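Local coordinates for protein glucosidase (PDB 5Z3K) that probably hydrolyses beta-glucosidic bonds, acting as a beta-glucosidase of glycoside hydrolase family 39, at residues A[28-33]-A[41-46]; A[57-62]-A[93-98]. One frame throughout, in Å; residues are numbered along the deposited sequence.

Contact 1: A[28-33]-A[41-46]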
loop_
_atom_site.group_PDB
_atom_site.type_symbol
_atom_site.label_atom_id
_atom_site.label_comp_id
_atom_site.label_asym_id
_atom_site.label_seq_id
_atom_site.Cartn_x
_atom_site.Cartn_y
_atom_site.Cartn_z
ATOM N N GLY A 28 5.312 -3.242 6.711
ATOM C CA GLY A 28 6.089 -2.869 7.877
ATOM C C GLY A 28 5.762 -3.737 9.077
ATOM O O GLY A 28 4.877 -4.591 9.045
ATOM N N ILE A 29 6.496 -3.481 10.159
ATOM C CA ILE A 29 6.418 -4.213 11.418
ATOM C C ILE A 29 5.680 -3.330 12.423
ATOM O O ILE A 29 6.213 -2.289 12.838
ATOM C CB ILE A 29 7.816 -4.599 11.928
ATOM C CG1 ILE A 29 8.502 -5.546 10.925
ATOM C CG2 ILE A 29 7.720 -5.216 13.318
ATOM C CD1 ILE A 29 10.015 -5.746 11.159
ATOM N N PRO A 30 4.460 -3.691 12.845
ATOM C CA PRO A 30 3.668 -2.780 13.679
ATOM C C PRO A 30 3.953 -2.845 15.171
ATOM O O PRO A 30 3.512 -1.940 15.893
ATOM C CB PRO A 30 2.223 -3.225 13.392
ATOM C CG PRO A 30 2.333 -4.673 13.061
ATOM C CD PRO A 30 3.657 -4.822 12.330
ATOM N N ALA A 31 4.674 -3.856 15.643
ATOM C CA ALA A 31 4.837 -4.104 17.072
ATOM C C ALA A 31 5.838 -5.242 17.251
ATOM O O ALA A 31 6.075 -6.010 16.311
ATOM C CB ALA A 31 3.494 -4.465 17.731
ATOM N N PRO A 32 6.452 -5.348 18.436
ATOM C CA PRO A 32 7.430 -6.420 18.676
ATOM C C PRO A 32 6.850 -7.816 18.491
ATOM O O PRO A 32 5.651 -8.049 18.648
ATOM C CB PRO A 32 7.842 -6.201 20.139
ATOM C CG PRO A 32 7.568 -4.787 20.403
ATOM C CD PRO A 32 6.432 -4.366 19.530
ATOM N N ALA A 33 7.737 -8.750 18.177
ATOM C CA ALA A 33 7.473 -10.178 18.149
ATOM C C ALA A 33 8.731 -10.872 18.646
ATOM O O ALA A 33 9.811 -10.268 18.649
ATOM C CB ALA A 33 7.117 -10.665 16.736
ATOM N N ASP A 41 5.761 -0.249 19.575
ATOM C CA ASP A 41 4.409 -0.766 19.353
ATOM C C ASP A 41 3.545 0.361 18.794
ATOM O O ASP A 41 3.097 1.238 19.538
ATOM C CB ASP A 41 3.835 -1.326 20.651
ATOM C CG ASP A 41 2.534 -2.105 20.439
ATOM O OD1 ASP A 41 1.820 -1.854 19.444
ATOM O OD2 ASP A 41 2.218 -2.977 21.281
ATOM N N ILE A 42 3.289 0.330 17.483
ATOM C CA ILE A 42 2.450 1.321 16.817
ATOM C C ILE A 42 1.187 0.687 16.233
ATOM O O ILE A 42 0.546 1.270 15.364
ATOM C CB ILE A 42 3.236 2.074 15.724
ATOM C CG1 ILE A 42 3.737 1.066 14.684
ATOM C CG2 ILE A 42 4.379 2.901 16.375
ATOM C CD1 ILE A 42 4.606 1.620 13.571
ATOM N N LEU A 43 0.833 -0.519 16.688
ATOM C CA LEU A 43 -0.335 -1.211 16.144
ATOM C C LEU A 43 -1.609 -0.383 16.295
ATOM O O LEU A 43 -2.491 -0.416 15.423
ATOM C CB LEU A 43 -0.497 -2.566 16.836
ATOM C CG LEU A 43 -1.639 -3.448 16.350
ATOM C CD1 LEU A 43 -1.422 -3.835 14.874
ATOM C CD2 LEU A 43 -1.777 -4.705 17.242
ATOM N N ASP A 44 -1.737 0.359 17.402
ATOM C CA ASP A 44 -2.929 1.183 17.579
ATOM C C ASP A 44 -3.035 2.262 16.512
ATOM O O ASP A 44 -4.146 2.687 16.187
ATOM C CB ASP A 44 -2.946 1.828 18.965
ATOM C CG ASP A 44 -4.265 2.507 19.270
ATOM O OD1 ASP A 44 -5.289 1.801 19.390
ATOM O OD2 ASP A 44 -4.277 3.750 19.382
ATOM N N VAL A 45 -1.900 2.737 15.977
ATOM C CA VAL A 45 -1.954 3.717 14.891
ATOM C C VAL A 45 -2.491 3.066 13.622
ATOM O O VAL A 45 -3.281 3.668 12.886
ATOM C CB VAL A 45 -0.570 4.365 14.649
ATOM C CG1 VAL A 45 -0.647 5.444 13.546
ATOM C CG2 VAL A 45 -0.008 4.972 15.933
ATOM N N TRP A 46 -2.065 1.834 13.337
ATOM C CA TRP A 46 -2.621 1.119 12.187
ATOM C C TRP A 46 -4.127 0.921 12.348
ATOM O O TRP A 46 -4.898 1.067 11.388
ATOM C CB TRP A 46 -1.920 -0.232 12.016
ATOM C CG TRP A 46 -0.539 -0.194 11.447
ATOM C CD1 TRP A 46 0.316 0.866 11.417
ATOM C CD2 TRP A 46 0.146 -1.284 10.811
ATOM N NE1 TRP A 46 1.496 0.507 10.806
ATOM C CE2 TRP A 46 1.416 -0.807 10.419
ATOM C CE3 TRP A 46 -0.187 -2.618 10.551
ATOM C CZ2 TRP A 46 2.353 -1.616 9.774
ATOM C CZ3 TRP A 46 0.751 -3.429 9.909
ATOM C CH2 TRP A 46 2.004 -2.924 9.530
#
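Pro-30 lies flat against the indole of Trp-46, a CH-pi contact between the two residues with the most surface buried where 28-33 meets 41-46. Pro-30 CB stands 3.6 Å from the centroid of the six-membered ring, only 4° off its normal, while Pro-30 CG comes down near the rim at 3.7 Å from Trp-46 CZ3. At the edge of the same ring, near its plane, Gly-28 O approaches Trp-46 CH2 to 3.4 Å. The indole is also held from outside, because Trp-46 NE1 donates to Ala-304 O. Were Trp-46 an alanine, Pro-30 would probably lose the ring it lies against and Ala-304 O its indole donor. The backbone adds one hydrogen bond: Ile-42 N donates to Pro-30 O over 2.8 Å, meeting the oxygen almost end-on to the carbonyl (C=O...N 163°). Leu-43 N also lies near that oxygen, but its bond goes to Asp-41 OD1 at 3.2 Å, closing an Asx turn. A chi1 of -170° swings the Asp-41 carboxylate away from its own N and forward to Leu-43 N; the same OD1 lies 3.5 Å from Ala-31 CB. Asp-41 and Ile-42 thus shape the entry into helix 43-48, with Ile-42 at the N-cap. The whole is the first beta-alpha connection of a (beta/alpha)8 barrel, strand 25-27 being followed by a loop packed on its own helix.

Contact 2: A[57-62]-A[93-98]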
loop_
_atom_site.group_PDB
_atom_site.type_symbol
_atom_site.label_atom_id
_atom_site.label_comp_id
_atom_site.label_asym_id
_atom_site.label_seq_id
_atom_site.Cartn_x
_atom_site.Cartn_y
_atom_site.Cartn_z
ATOM N N TYR A 57 6.147 -8.825 3.749
ATOM C CA TYR A 57 7.532 -8.957 3.294
ATOM C C TYR A 57 8.523 -8.340 4.280
ATOM O O TYR A 57 9.611 -8.889 4.503
ATOM C CB TYR A 57 7.669 -8.322 1.905
ATOM C CG TYR A 57 9.065 -8.399 1.330
ATOM C CD1 TYR A 57 9.523 -9.568 0.735
ATOM C CD2 TYR A 57 9.911 -7.296 1.358
ATOM C CE1 TYR A 57 10.806 -9.650 0.200
ATOM C CE2 TYR A 57 11.196 -7.361 0.816
ATOM C CZ TYR A 57 11.633 -8.544 0.243
ATOM O OH TYR A 57 12.907 -8.618 -0.276
ATOM N N ASP A 58 8.160 -7.229 4.924
ATOM C CA ASP A 58 9.127 -6.601 5.818
ATOM C C ASP A 58 9.192 -7.262 7.196
ATOM O O ASP A 58 10.120 -6.978 7.962
ATOM C CB ASP A 58 8.834 -5.104 5.919
ATOM C CG ASP A 58 9.036 -4.406 4.583
ATOM O OD1 ASP A 58 10.138 -4.525 4.004
ATOM O OD2 ASP A 58 8.083 -3.789 4.074
ATOM N N TRP A 59 8.271 -8.167 7.503
ATOM C CA TRP A 59 8.393 -8.990 8.695
ATOM C C TRP A 59 9.610 -9.913 8.586
ATOM O O TRP A 59 10.217 -10.080 7.524
ATOM C CB TRP A 59 7.140 -9.840 8.903
ATOM C CG TRP A 59 5.835 -9.093 9.030
ATOM C CD1 TRP A 59 5.652 -7.727 9.186
ATOM C CD2 TRP A 59 4.526 -9.671 9.017
ATOM N NE1 TRP A 59 4.312 -7.441 9.268
ATOM C CE2 TRP A 59 3.598 -8.612 9.163
ATOM C CE3 TRP A 59 4.046 -10.985 8.898
ATOM C CZ2 TRP A 59 2.217 -8.830 9.199
ATOM C CZ3 TRP A 59 2.676 -11.202 8.918
ATOM C CH2 TRP A 59 1.771 -10.123 9.071
ATOM N N VAL A 60 9.956 -10.527 9.715
ATOM C CA VAL A 60 10.924 -11.618 9.728
ATOM C C VAL A 60 10.154 -12.907 9.453
ATOM O O VAL A 60 9.949 -13.729 10.356
ATOM C CB VAL A 60 11.689 -11.648 11.069
ATOM C CG1 VAL A 60 12.693 -12.813 11.111
ATOM C CG2 VAL A 60 12.409 -10.314 11.287
ATOM N N SER A 61 9.701 -13.077 8.204
ATOM C CA SER A 61 8.743 -14.124 7.830
ATOM C C SER A 61 9.051 -14.649 6.439
ATOM O O SER A 61 8.164 -14.807 5.593
ATOM C CB SER A 61 7.305 -13.606 7.881
ATOM O OG SER A 61 7.016 -13.093 9.169
ATOM N N ARG A 62 10.326 -14.933 6.195
ATOM C CA ARG A 62 10.800 -15.362 4.891
ATOM C C ARG A 62 10.909 -16.880 4.837
ATOM O O ARG A 62 11.220 -17.539 5.834
ATOM C CB ARG A 62 12.160 -14.731 4.581
ATOM C CG ARG A 62 12.155 -13.220 4.606
ATOM C CD ARG A 62 11.385 -12.655 3.440
ATOM N NE ARG A 62 11.413 -11.198 3.500
ATOM C CZ ARG A 62 12.437 -10.438 3.115
ATOM N NH1 ARG A 62 13.540 -10.984 2.603
ATOM N NH2 ARG A 62 12.348 -9.119 3.229
ATOM N N THR A 93 2.803 -14.129 15.611
ATOM C CA THR A 93 2.533 -12.934 16.398
ATOM C C THR A 93 2.083 -11.786 15.501
ATOM O O THR A 93 1.085 -11.113 15.786
ATOM C CB THR A 93 3.779 -12.574 17.198
ATOM O OG1 THR A 93 4.024 -13.633 18.131
ATOM C CG2 THR A 93 3.602 -11.271 17.967
ATOM N N TRP A 94 2.783 -11.580 14.387
ATOM C CA TRP A 94 2.423 -10.488 13.489
ATOM C C TRP A 94 1.098 -10.758 12.784
ATOM O O TRP A 94 0.309 -9.829 12.551
ATOM C CB TRP A 94 3.554 -10.255 12.493
ATOM C CG TRP A 94 4.760 -9.589 13.127
ATOM C CD1 TRP A 94 4.750 -8.493 13.937
ATOM C CD2 TRP A 94 6.141 -9.964 12.977
ATOM N NE1 TRP A 94 6.034 -8.167 14.314
ATOM C CE2 TRP A 94 6.906 -9.054 13.739
ATOM C CE3 TRP A 94 6.800 -10.992 12.290
ATOM C CZ2 TRP A 94 8.304 -9.135 13.832
ATOM C CZ3 TRP A 94 8.195 -11.076 12.380
ATOM C CH2 TRP A 94 8.928 -10.153 13.148
ATOM N N VAL A 95 0.834 -12.021 12.438
ATOM C CA VAL A 95 -0.458 -12.368 11.844
ATOM C C VAL A 95 -1.581 -12.090 12.833
ATOM O O VAL A 95 -2.616 -11.509 12.486
ATOM C CB VAL A 95 -0.451 -13.836 11.381
ATOM C CG1 VAL A 95 -1.867 -14.355 11.129
ATOM C CG2 VAL A 95 0.414 -13.985 10.126
ATOM N N GLY A 96 -1.387 -12.492 14.090
ATOM C CA GLY A 96 -2.403 -12.224 15.090
ATOM C C GLY A 96 -2.614 -10.740 15.320
ATOM O O GLY A 96 -3.749 -10.283 15.472
ATOM N N GLN A 97 -1.528 -9.961 15.321
ATOM C CA GLN A 97 -1.666 -8.513 15.461
ATOM C C GLN A 97 -2.479 -7.937 14.317
ATOM O O GLN A 97 -3.377 -7.110 14.529
ATOM C CB GLN A 97 -0.294 -7.838 15.500
ATOM C CG GLN A 97 0.499 -8.090 16.783
ATOM C CD GLN A 97 1.947 -7.657 16.658
ATOM O OE1 GLN A 97 2.354 -7.086 15.640
ATOM N NE2 GLN A 97 2.744 -7.933 17.696
ATOM N N THR A 98 -2.181 -8.372 13.096
ATOM C CA THR A 98 -2.860 -7.826 11.931
ATOM C C THR A 98 -4.337 -8.187 11.952
ATOM O O THR A 98 -5.196 -7.336 11.677
ATOM C CB THR A 98 -2.185 -8.330 10.654
ATOM O OG1 THR A 98 -0.797 -7.956 10.661
ATOM C CG2 THR A 98 -2.867 -7.738 9.428
#
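Two tryptophans carry this contact, Trp-59 from the loop and Trp-94 from helix 89-100, the two indoles passing each other head to tail. The five-membered rings have centroids 4.6 Å apart with planes inclined by 31°, too far for a parallel stack and too little for a T-shape. Squarely over the Trp-59 face is the methylene of its partner: Trp-94 CB sits 3.5 Å from the centroid of the Trp-59 six-membered ring. The return contact is less square: Trp-59 CB lies 3.6 Å from Trp-94 CE3, obliquely to the ring, and Trp-59 CG stands over the rim of its face. In both residues CG is anti to the carbonyl carbon (chi1 -58° in Trp-59, -73° in Trp-94), which carries each indole past the other's CB. Further along the helix, Val-95 CG2 touches Trp-59 CZ3 at 3.8 Å. Thr-98 OG1 lies at the ring edge, 3.5 Å from Trp-59 CZ2; its hydroxyl is turned back to donate to Trp-94 O, which also accepts from Thr-98 N on the opposite face of the carbonyl plane. The benzo end of Trp-94 meets the inverse gamma turn centred on Val-60: Trp-94 CZ3 is 3.2 Å from Val-60 N, obliquely, and Val-60 O lies at the ring's edge. Within 57-62, Arg-62 NE and NH2 both donate to Tyr-57 O in the guanidinium plane, while Tyr-57 CE1 lies over the guanidinium face. With no hydrogen bond between the segments, this is aromatic packing of the loop after strand 53-55 onto helix 89-100, the second beta-alpha unit of the TIM barrel.

In the fold
Contacts 1 and 2 follow one another along the chain, belong to successive beta-alpha units of the barrel, and have centres about 10 Å apart. Loop 28-33 is the piece that joins them. Ala-31 O accepts from Trp-94 NE1 at 2.9 Å, and Pro-32 O from Gln-97 NE2 at 3.1 Å, so the loop is tied to helix 89-100 as well as to its own. Ala-33 CB adds packing 3.4 Å from Trp-94 CE2, and Gly-28 O receives a weak hydrogen bond from Trp-59 NE1. Both loops leave the C-terminal ends of barrel strands, the end where TIM-barrel glycosidases carry their active site.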